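Side-chain contacts in beta-n-acetylhexosaminidase (Streptococcus pneumoniae, PDB 4AZI), which hydrolyses terminal beta-linked N-acetylhexosamine residues from glycans, as a family 20 glycoside hydrolase module of the pneumococcal exo-beta-D-N-acetylglucosaminidase StrH: residues A123-M128 / N135-F140; H139-S144 / W194-W199; G230-D235 / V239-D244. The protein carries 2 engineered substitutions. All coordinates share one frame; numbering follows the deposited sequence.

Interaction 1 (A123-M128 / N135-F140)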
loop_
_atom_site.group_PDB
_atom_site.type_symbol
_atom_site.label_atom_id
_atom_site.label_comp_id
_atom_site.label_asym_id
_atom_site.label_seq_id
_atom_site.Cartn_x
_atom_site.Cartn_y
_atom_site.Cartn_z
ATOM N N ALA A 123 -8.670 -13.433 -7.909
ATOM C CA ALA A 123 -9.578 -14.029 -6.934
ATOM C C ALA A 123 -11.011 -13.565 -7.138
ATOM O O ALA A 123 -11.933 -14.379 -7.083
ATOM C CB ALA A 123 -9.110 -13.742 -5.517
ATOM N N MET A 124 -11.185 -12.269 -7.404
ATOM C CA MET A 124 -12.509 -11.690 -7.617
ATOM C C MET A 124 -13.159 -12.218 -8.892
ATOM O O MET A 124 -14.371 -12.412 -8.932
ATOM C CB MET A 124 -12.444 -10.160 -7.653
ATOM C CG MET A 124 -11.990 -9.510 -6.353
ATOM S SD MET A 124 -12.163 -7.730 -6.527
ATOM C CE MET A 124 -10.870 -7.104 -5.467
ATOM N N LEU A 125 -12.347 -12.472 -9.916
ATOM C CA LEU A 125 -12.835 -13.003 -11.192
ATOM C C LEU A 125 -13.462 -14.390 -11.056
ATOM O O LEU A 125 -14.554 -14.630 -11.558
ATOM C CB LEU A 125 -11.712 -13.019 -12.243
ATOM C CG LEU A 125 -11.083 -11.686 -12.665
ATOM C CD1 LEU A 125 -9.831 -11.943 -13.489
ATOM C CD2 LEU A 125 -12.045 -10.770 -13.414
ATOM N N VAL A 126 -12.763 -15.296 -10.377
ATOM C CA VAL A 126 -13.268 -16.641 -10.110
ATOM C C VAL A 126 -14.440 -16.594 -9.125
ATOM O O VAL A 126 -15.422 -17.336 -9.273
ATOM C CB VAL A 126 -12.138 -17.555 -9.570
ATOM C CG1 VAL A 126 -12.674 -18.917 -9.151
ATOM C CG2 VAL A 126 -11.031 -17.707 -10.614
ATOM N N ALA A 127 -14.335 -15.725 -8.121
ATOM C CA ALA A 127 -15.419 -15.527 -7.166
ATOM C C ALA A 127 -16.702 -15.124 -7.891
ATOM O O ALA A 127 -17.779 -15.669 -7.611
ATOM C CB ALA A 127 -15.037 -14.486 -6.123
ATOM N N MET A 128 -16.584 -14.196 -8.837
ATOM C CA MET A 128 -17.748 -13.742 -9.595
ATOM C C MET A 128 -18.375 -14.883 -10.416
ATOM O O MET A 128 -19.597 -14.998 -10.472
ATOM C CB MET A 128 -17.397 -12.545 -10.479
ATOM C CG MET A 128 -17.258 -11.225 -9.714
ATOM S SD MET A 128 -17.227 -9.774 -10.795
ATOM C CE MET A 128 -15.539 -9.855 -11.389
ATOM N N ASN A 135 -18.096 -14.798 -17.622
ATOM C CA ASN A 135 -17.164 -14.004 -18.429
ATOM C C ASN A 135 -16.799 -12.635 -17.831
ATOM O O ASN A 135 -16.921 -11.610 -18.507
ATOM C CB ASN A 135 -17.723 -13.816 -19.847
ATOM C CG ASN A 135 -18.027 -15.131 -20.531
ATOM O OD1 ASN A 135 -19.152 -15.368 -20.974
ATOM N ND2 ASN A 135 -17.031 -16.000 -20.603
ATOM N N PRO A 136 -16.351 -12.602 -16.565
ATOM C CA PRO A 136 -15.959 -11.286 -16.067
ATOM C C PRO A 136 -14.589 -10.850 -16.590
ATOM O O PRO A 136 -14.181 -9.714 -16.356
ATOM C CB PRO A 136 -15.904 -11.495 -14.556
ATOM C CG PRO A 136 -15.512 -12.922 -14.404
ATOM C CD PRO A 136 -16.171 -13.651 -15.544
ATOM N N GLN A 137 -13.898 -11.743 -17.293
ATOM C CA GLN A 137 -12.511 -11.519 -17.687
ATOM C C GLN A 137 -12.373 -10.687 -18.950
ATOM O O GLN A 137 -13.123 -10.861 -19.909
ATOM C CB GLN A 137 -11.773 -12.841 -17.883
ATOM C CG GLN A 137 -11.732 -13.740 -16.658
ATOM C CD GLN A 137 -12.871 -14.747 -16.635
ATOM O OE1 GLN A 137 -13.819 -14.649 -17.412
ATOM N NE2 GLN A 137 -12.781 -15.722 -15.736
ATOM N N ALA A 138 -11.397 -9.783 -18.932
ATOM C CA ALA A 138 -10.930 -9.136 -20.142
ATOM C C ALA A 138 -10.386 -10.221 -21.060
ATOM O O ALA A 138 -9.860 -11.241 -20.598
ATOM C CB ALA A 138 -9.855 -8.110 -19.824
ATOM N N HIS A 139 -10.520 -9.994 -22.355
ATOM C CA HIS A 139 -10.189 -10.969 -23.379
ATOM C C HIS A 139 -9.505 -10.256 -24.521
ATOM O O HIS A 139 -10.140 -9.507 -25.269
ATOM C CB HIS A 139 -11.487 -11.663 -23.801
ATOM C CG HIS A 139 -11.339 -12.675 -24.916
ATOM N ND1 HIS A 139 -12.407 -13.256 -25.500
ATOM C CD2 HIS A 139 -10.215 -13.199 -25.546
ATOM C CE1 HIS A 139 -11.992 -14.106 -26.449
ATOM N NE2 HIS A 139 -10.652 -14.077 -26.476
ATOM N N PHE A 140 -8.194 -10.464 -24.630
ATOM C CA PHE A 140 -7.384 -9.872 -25.700
ATOM C C PHE A 140 -6.649 -10.977 -26.475
ATOM O O PHE A 140 -7.293 -11.731 -27.202
ATOM C CB PHE A 140 -6.428 -8.802 -25.145
ATOM C CG PHE A 140 -7.132 -7.606 -24.545
ATOM C CD1 PHE A 140 -7.824 -6.706 -25.354
ATOM C CD2 PHE A 140 -7.105 -7.380 -23.174
ATOM C CE1 PHE A 140 -8.477 -5.611 -24.808
ATOM C CE2 PHE A 140 -7.761 -6.281 -22.621
ATOM C CZ PHE A 140 -8.444 -5.398 -23.441
#
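Leu125 meets Pro136 and Gln137, and Met128 meets Pro136 one helical turn further on. The first segment lies on helix 122-130, which follows barrel strand 110-117. The second leads from a loop into the short strand 137-139. The contact thus packs this helix against the start of the excursion that leads on to helix 153-170. Helix 69-83 covers another side of helix 122-130.

Leu125 touches the second segment with both side chain and backbone. Its two methyl groups divide the work. CD2 lies 4.1 Å from Pro136 CB and also borders the Pro136 carbonyl, with Pro136 O at 3.8 Å. CD1 points to the next residue and rests 4.1 Å from Gln137 CG. The backbone of Leu125 joins in as well, since its O sits 3.5 Å from Pro136 CG.

Met128 then closes the contact with its terminal methyl. Its chain runs extended through chi2 and bends at chi3 (-78°), which brings CE to 3.6 Å from Pro136 CB. The two side chains run past one another in opposite senses. Met128 also reaches Ala155, Phe158 and Val159 of helix 153-170, and Pro136 shares Ala155.

Gln137 offers its aliphatic CG to the leucine. Its chain bends at chi2 (93°), and its amide NE2 bonds to Glu129 OE2.

The contact between the segments is therefore apolar. It rests on van der Waals packing of the Leu125 methyls, Met128 CE and the Pro136 ring, without a polar bond between the segments. The Gln137 amide is turned instead to Glu129, which lies on helix 122-130 just past Met128.

Interaction 2 (H139-S144 / W194-W199)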
loop_
_atom_site.group_PDB
_atom_site.type_symbol
_atom_site.label_atom_id
_atom_site.label_comp_id
_atom_site.label_asym_id
_atom_site.label_seq_id
_atom_site.Cartn_x
_atom_site.Cartn_y
_atom_site.Cartn_z
ATOM N N HIS A 139 -10.520 -9.994 -22.355
ATOM C CA HIS A 139 -10.189 -10.969 -23.379
ATOM C C HIS A 139 -9.505 -10.256 -24.521
ATOM O O HIS A 139 -10.140 -9.507 -25.269
ATOM C CB HIS A 139 -11.487 -11.663 -23.801
ATOM C CG HIS A 139 -11.339 -12.675 -24.916
ATOM N ND1 HIS A 139 -12.407 -13.256 -25.500
ATOM C CD2 HIS A 139 -10.215 -13.199 -25.546
ATOM C CE1 HIS A 139 -11.992 -14.106 -26.449
ATOM N NE2 HIS A 139 -10.652 -14.077 -26.476
ATOM N N PHE A 140 -8.194 -10.464 -24.630
ATOM C CA PHE A 140 -7.384 -9.872 -25.700
ATOM C C PHE A 140 -6.649 -10.977 -26.475
ATOM O O PHE A 140 -7.293 -11.731 -27.202
ATOM C CB PHE A 140 -6.428 -8.802 -25.145
ATOM C CG PHE A 140 -7.132 -7.606 -24.545
ATOM C CD1 PHE A 140 -7.824 -6.706 -25.354
ATOM C CD2 PHE A 140 -7.105 -7.380 -23.174
ATOM C CE1 PHE A 140 -8.477 -5.611 -24.808
ATOM C CE2 PHE A 140 -7.761 -6.281 -22.621
ATOM C CZ PHE A 140 -8.444 -5.398 -23.441
ATOM N N ASP A 141 -5.327 -11.084 -26.316
ATOM C CA ASP A 141 -4.541 -12.165 -26.930
ATOM C C ASP A 141 -4.975 -13.533 -26.428
ATOM O O ASP A 141 -4.769 -14.549 -27.096
ATOM C CB ASP A 141 -3.056 -12.012 -26.614
ATOM C CG ASP A 141 -2.423 -10.828 -27.297
ATOM O OD1 ASP A 141 -3.123 -10.071 -28.008
ATOM O OD2 ASP A 141 -1.209 -10.656 -27.103
ATOM N N LYS A 142 -5.517 -13.538 -25.215
ATOM C CA LYS A 142 -6.157 -14.698 -24.614
ATOM C C LYS A 142 -7.104 -14.200 -23.537
ATOM O O LYS A 142 -7.173 -12.993 -23.272
ATOM C CB LYS A 142 -5.127 -15.657 -24.017
ATOM C CG LYS A 142 -4.249 -15.080 -22.916
ATOM C CD LYS A 142 -3.663 -16.204 -22.073
ATOM C CE LYS A 142 -2.543 -15.693 -21.188
ATOM N NZ LYS A 142 -2.159 -16.661 -20.122
ATOM N N VAL A 143 -7.842 -15.124 -22.928
ATOM C CA VAL A 143 -8.669 -14.789 -21.779
ATOM C C VAL A 143 -7.756 -14.515 -20.590
ATOM O O VAL A 143 -6.940 -15.358 -20.210
ATOM C CB VAL A 143 -9.693 -15.900 -21.470
ATOM C CG1 VAL A 143 -10.472 -15.585 -20.198
ATOM C CG2 VAL A 143 -10.644 -16.070 -22.651
ATOM N N SER A 144 -7.873 -13.313 -20.032
ATOM C CA SER A 144 -7.028 -12.914 -18.907
ATOM C C SER A 144 -7.403 -13.673 -17.645
ATOM O O SER A 144 -8.574 -13.991 -17.413
ATOM C CB SER A 144 -7.130 -11.406 -18.656
ATOM O OG SER A 144 -6.486 -11.063 -17.441
ATOM N N TRP A 194 -2.288 -0.859 -21.711
ATOM C CA TRP A 194 -2.772 0.488 -22.059
ATOM C C TRP A 194 -2.853 0.712 -23.541
ATOM O O TRP A 194 -3.815 1.319 -24.042
ATOM C CB TRP A 194 -1.920 1.556 -21.366
ATOM C CG TRP A 194 -1.726 1.201 -19.913
ATOM C CD1 TRP A 194 -0.563 0.763 -19.282
ATOM C CD2 TRP A 194 -2.759 1.135 -18.885
ATOM N NE1 TRP A 194 -0.801 0.475 -17.955
ATOM C CE2 TRP A 194 -2.095 0.682 -17.655
ATOM C CE3 TRP A 194 -4.115 1.426 -18.852
ATOM C CZ2 TRP A 194 -2.781 0.533 -16.466
ATOM C CZ3 TRP A 194 -4.797 1.269 -17.639
ATOM C CH2 TRP A 194 -4.142 0.825 -16.480
ATOM N N TYR A 195 -1.846 0.226 -24.258
ATOM C CA TYR A 195 -1.869 0.210 -25.712
ATOM C C TYR A 195 -3.111 -0.545 -26.228
ATOM O O TYR A 195 -3.774 -0.075 -27.142
ATOM C CB TYR A 195 -0.559 -0.371 -26.265
ATOM C CG TYR A 195 -0.457 -0.368 -27.778
ATOM C CD1 TYR A 195 -0.452 0.827 -28.501
ATOM C CD2 TYR A 195 -0.357 -1.563 -28.483
ATOM C CE1 TYR A 195 -0.359 0.827 -29.890
ATOM C CE2 TYR A 195 -0.269 -1.574 -29.867
ATOM C CZ TYR A 195 -0.277 -0.379 -30.564
ATOM O OH TYR A 195 -0.183 -0.409 -31.931
ATOM N N TYR A 196 -3.456 -1.674 -25.613
ATOM C CA TYR A 196 -4.640 -2.452 -26.035
ATOM C C TYR A 196 -5.964 -1.738 -25.749
ATOM O O TYR A 196 -6.867 -1.747 -26.593
ATOM C CB TYR A 196 -4.654 -3.846 -25.412
ATOM C CG TYR A 196 -3.795 -4.873 -26.118
ATOM C CD1 TYR A 196 -2.407 -4.720 -26.205
ATOM C CD2 TYR A 196 -4.363 -6.021 -26.667
ATOM C CE1 TYR A 196 -1.619 -5.671 -26.838
ATOM C CE2 TYR A 196 -3.577 -6.985 -27.291
ATOM C CZ TYR A 196 -2.210 -6.801 -27.374
ATOM O OH TYR A 196 -1.422 -7.747 -27.990
ATOM N N LEU A 197 -6.070 -1.105 -24.577
ATOM C CA LEU A 197 -7.224 -0.267 -24.263
ATOM C C LEU A 197 -7.447 0.837 -25.298
ATOM O O LEU A 197 -8.567 1.005 -25.781
ATOM C CB LEU A 197 -7.107 0.354 -22.865
ATOM C CG LEU A 197 -7.388 -0.525 -21.640
ATOM C CD1 LEU A 197 -7.175 0.310 -20.392
ATOM C CD2 LEU A 197 -8.804 -1.088 -21.663
ATOM N N LYS A 198 -6.394 1.577 -25.648
ATOM C CA LYS A 198 -6.530 2.677 -26.616
ATOM C C LYS A 198 -6.927 2.161 -28.000
ATOM O O LYS A 198 -7.810 2.732 -28.658
ATOM C CB LYS A 198 -5.254 3.538 -26.682
ATOM C CG LYS A 198 -5.047 4.387 -25.431
ATOM C CD LYS A 198 -4.024 5.502 -25.626
ATOM C CE LYS A 198 -4.123 6.501 -24.478
ATOM N NZ LYS A 198 -2.987 7.471 -24.364
ATOM N N TRP A 199 -6.282 1.070 -28.408
ATOM C CA TRP A 199 -6.558 0.380 -29.667
ATOM C C TRP A 199 -8.007 0.015 -29.792
ATOM O O TRP A 199 -8.608 0.190 -30.848
ATOM C CB TRP A 199 -5.706 -0.882 -29.759
ATOM C CG TRP A 199 -5.837 -1.629 -31.066
ATOM C CD1 TRP A 199 -6.827 -2.537 -31.436
ATOM C CD2 TRP A 199 -4.939 -1.554 -32.222
ATOM N NE1 TRP A 199 -6.606 -3.010 -32.704
ATOM C CE2 TRP A 199 -5.493 -2.461 -33.231
ATOM C CE3 TRP A 199 -3.774 -0.851 -32.510
ATOM C CZ2 TRP A 199 -4.890 -2.643 -34.465
ATOM C CZ3 TRP A 199 -3.175 -1.042 -33.765
ATOM C CH2 TRP A 199 -3.723 -1.919 -34.715
#
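Tyr196 of helix 193-199 faces Phe140 and Asp141 in the turn between strands 137-139 and 143-144. The packed part is the aromatic pair. The edge of Tyr196 points to the face of Phe140 in an offset edge-to-face arrangement. The ring centroids are 5.6 Å apart and the planes meet at 75°. Tyr196 CD2 makes the closest approach, 3.8 Å from Phe140 CD1, and lies equally near Phe140 CB. Tyr196 CB sits over the same ring, offset toward its rim. Thr189 of helix 186-189 touches both aromatic side chains, and Tyr184 also packs on Phe140.

The outer side is polar and more open. Asp141 is exposed. Its side chain and that of Tyr196 cross at about a right angle, with carboxylate and ring planes 66° apart. Tyr196 OH donates to Asp141 OD1 at 2.9 Å. The hydroxyl meets OD1 on the syn side, 20° out of the carboxylate plane. The bond ties the phenol end to the exposed acid; Asp141 OD2 is also close, 3.0 Å from Tyr196 OH.

The arrangement joins two excursions of a TIM barrel: a short hairpin-like one between barrel strands 110-117 and 176-180, and a helix following strand 176-180.

Interaction 3 (G230-D235 / V239-D244)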
loop_
_atom_site.group_PDB
_atom_site.type_symbol
_atom_site.label_atom_id
_atom_site.label_comp_id
_atom_site.label_asym_id
_atom_site.label_seq_id
_atom_site.Cartn_x
_atom_site.Cartn_y
_atom_site.Cartn_z
ATOM N N GLY A 230 -2.018 3.885 -15.205
ATOM C CA GLY A 230 -3.165 4.138 -16.057
ATOM C C GLY A 230 -3.468 5.599 -16.274
ATOM O O GLY A 230 -4.365 5.928 -17.036
ATOM N N PHE A 231 -2.735 6.482 -15.601
ATOM C CA PHE A 231 -3.059 7.910 -15.605
ATOM C C PHE A 231 -2.331 8.684 -16.700
ATOM O O PHE A 231 -1.097 8.724 -16.734
ATOM C CB PHE A 231 -2.789 8.530 -14.225
ATOM C CG PHE A 231 -3.785 8.124 -13.168
ATOM C CD1 PHE A 231 -3.726 6.861 -12.578
ATOM C CD2 PHE A 231 -4.787 9.003 -12.765
ATOM C CE1 PHE A 231 -4.649 6.486 -11.609
ATOM C CE2 PHE A 231 -5.707 8.638 -11.791
ATOM C CZ PHE A 231 -5.641 7.375 -11.209
ATOM N N TYR A 232 -3.109 9.309 -17.575
ATOM C CA TYR A 232 -2.587 10.084 -18.697
ATOM C C TYR A 232 -1.506 9.338 -19.453
ATOM O O TYR A 232 -0.388 9.822 -19.607
ATOM C CB TYR A 232 -2.112 11.460 -18.215
ATOM C CG TYR A 232 -3.276 12.294 -17.746
ATOM C CD1 TYR A 232 -3.976 13.097 -18.639
ATOM C CD2 TYR A 232 -3.703 12.250 -16.422
ATOM C CE1 TYR A 232 -5.061 13.839 -18.225
ATOM C CE2 TYR A 232 -4.784 12.997 -15.997
ATOM C CZ TYR A 232 -5.456 13.791 -16.908
ATOM O OH TYR A 232 -6.532 14.532 -16.513
ATOM N N TYR A 233 -1.846 8.136 -19.908
ATOM C CA TYR A 233 -0.883 7.272 -20.594
ATOM C C TYR A 233 -0.268 8.034 -21.760
ATOM O O TYR A 233 -0.966 8.775 -22.461
ATOM C CB TYR A 233 -1.565 5.989 -21.077
ATOM C CG TYR A 233 -0.634 4.991 -21.732
ATOM C CD1 TYR A 233 0.256 4.225 -20.972
ATOM C CD2 TYR A 233 -0.657 4.796 -23.110
ATOM C CE1 TYR A 233 1.100 3.293 -21.576
ATOM C CE2 TYR A 233 0.182 3.877 -23.725
ATOM C CZ TYR A 233 1.059 3.132 -22.958
ATOM O OH TYR A 233 1.885 2.226 -23.576
ATOM N N GLU A 234 1.046 7.880 -21.911
ATOM C CA GLU A 234 1.841 8.510 -22.983
ATOM C C GLU A 234 1.728 10.048 -23.062
ATOM O O GLU A 234 1.795 10.631 -24.151
ATOM C CB GLU A 234 1.575 7.827 -24.342
ATOM C CG GLU A 234 2.853 7.582 -25.150
ATOM C CD GLU A 234 2.638 6.754 -26.408
ATOM O OE1 GLU A 234 1.683 5.946 -26.465
ATOM O OE2 GLU A 234 3.436 6.905 -27.352
ATOM N N ASP A 235 1.576 10.683 -21.894
ATOM C CA ASP A 235 1.468 12.146 -21.743
ATOM C C ASP A 235 0.358 12.780 -22.600
ATOM O O ASP A 235 0.508 13.903 -23.060
ATOM C CB ASP A 235 2.811 12.860 -22.036
ATOM C CG ASP A 235 3.964 12.365 -21.179
ATOM O OD1 ASP A 235 3.730 11.811 -20.074
ATOM O OD2 ASP A 235 5.126 12.558 -21.619
ATOM N N VAL A 239 -8.334 12.012 -22.672
ATOM C CA VAL A 239 -9.114 11.307 -21.654
ATOM C C VAL A 239 -8.680 11.864 -20.294
ATOM O O VAL A 239 -7.495 11.902 -19.979
ATOM C CB VAL A 239 -8.911 9.776 -21.741
ATOM C CG1 VAL A 239 -9.497 9.065 -20.531
ATOM C CG2 VAL A 239 -9.535 9.233 -23.019
ATOM N N GLN A 240 -9.639 12.327 -19.504
ATOM C CA GLN A 240 -9.319 13.105 -18.312
ATOM C C GLN A 240 -9.479 12.285 -17.036
ATOM O O GLN A 240 -10.370 11.449 -16.945
ATOM C CB GLN A 240 -10.171 14.375 -18.258
ATOM C CG GLN A 240 -9.404 15.608 -17.801
ATOM C CD GLN A 240 -8.304 16.043 -18.770
ATOM O OE1 GLN A 240 -7.298 16.635 -18.361
ATOM N NE2 GLN A 240 -8.495 15.762 -20.061
ATOM N N PHE A 241 -8.609 12.521 -16.059
ATOM C CA PHE A 241 -8.663 11.776 -14.793
ATOM C C PHE A 241 -8.909 12.706 -13.607
ATOM O O PHE A 241 -8.595 13.900 -13.677
ATOM C CB PHE A 241 -7.386 10.952 -14.581
ATOM C CG PHE A 241 -7.253 9.774 -15.513
ATOM C CD1 PHE A 241 -6.788 9.943 -16.818
ATOM C CD2 PHE A 241 -7.582 8.486 -15.084
ATOM C CE1 PHE A 241 -6.667 8.854 -17.677
ATOM C CE2 PHE A 241 -7.451 7.391 -15.937
ATOM C CZ PHE A 241 -6.998 7.576 -17.239
ATOM N N ASP A 242 -9.492 12.144 -12.542
ATOM C CA ASP A 242 -9.733 12.818 -11.253
ATOM C C ASP A 242 -8.412 13.388 -10.729
ATOM O O ASP A 242 -7.430 12.661 -10.584
ATOM C CB ASP A 242 -10.327 11.795 -10.263
ATOM C CG ASP A 242 -10.747 12.407 -8.919
ATOM O OD1 ASP A 242 -9.964 13.159 -8.320
ATOM O OD2 ASP A 242 -11.857 12.102 -8.429
ATOM N N LYS A 243 -8.367 14.688 -10.457
ATOM C CA LYS A 243 -7.098 15.297 -10.032
ATOM C C LYS A 243 -6.764 15.089 -8.540
ATOM O O LYS A 243 -5.652 15.377 -8.117
ATOM C CB LYS A 243 -7.032 16.780 -10.397
ATOM C CG LYS A 243 -7.281 17.103 -11.868
ATOM C CD LYS A 243 -6.362 16.337 -12.812
ATOM C CE LYS A 243 -6.653 16.698 -14.256
ATOM N NZ LYS A 243 -8.052 16.363 -14.664
ATOM N N ASP A 244 -7.713 14.581 -7.758
ATOM C CA ASP A 244 -7.515 14.409 -6.300
ATOM C C ASP A 244 -6.778 13.149 -5.869
ATOM O O ASP A 244 -6.471 13.001 -4.696
ATOM C CB ASP A 244 -8.852 14.437 -5.554
ATOM C CG ASP A 244 -9.566 15.759 -5.674
ATOM O OD1 ASP A 244 -8.898 16.805 -5.776
ATOM O OD2 ASP A 244 -10.809 15.739 -5.653
#
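Tyr232 OH meets three groups of segment 239-244: the backbone N of Phe241, the amide of Gln240 and the amine of Lys243. Phe241 N gives a nearly straight bond (177°), 2.9 Å from Tyr232 OH; the other two are weak. In one of these the hydroxyl donates to Gln240 OE1, which lies at the edge of the phenol ring and near its plane. In the other Lys243 NZ donates to the hydroxyl.

The lysine has a firmer acceptor in Phe241 O, 2.7 Å from Lys243 NZ. Its chain bends at chi2 (-55°) and again at chi4, folding the amine back over its own segment. Gln240 NE2 is held by Asp237 O, so both ends of that amide have partners. Asn211, which lines the bicine pocket, accepts from Asp242 N through OD1 and donates to Gln240 O through ND2. Asp242 OD1 accepts from Asp244 N in an Asx turn, Lys218 forms salt bridges with both aspartates, and Gly230 O bonds to Tyr203 OH. Gly230 O also lies 3.1 Å from Phe241 CZ.

Next to the polar group is an aromatic cluster. Phe241 CD1 lies over one face of Tyr232, offset toward the rim, and Tyr232 CE2 is 3.6 Å from Phe241 CB. Phe231 CA sits over the Phe241 ring in a CH-pi contact, 8° off the normal. The Phe231 and Phe241 rings meet obliquely, CD2 to CD2 at 3.7 Å.

The whole is an irregular loop of a TIM barrel, joining strands 223-227 and 246-249 and folded back on an aromatic cluster.

All three contacts lie within the family 20 catalytic domain and involve excursions from the eight-stranded barrel. Along the chain, interaction 1 comes first. Interaction 2 starts where it ends, since they share His139 and Phe140, and their centres are 14 Å apart. Strands 137-139 and 143-144 join them, with Ala138 O and Ser144 N 2.9 Å apart. Interaction 3 follows later in sequence, with its centre 19 Å from that of interaction 2. Trp194 of interaction 2 packs on Gly230 and Tyr233 of interaction 3. Helix 193-199 thus bridges the hairpin-like excursion and the later loop. Its Trp194 bonds to Tyr257 of the inhibitor pocket, which probably ties these outer elements to the active site. Interactions 1 and 3 do not touch; their nearest atoms are about 13 Å apart.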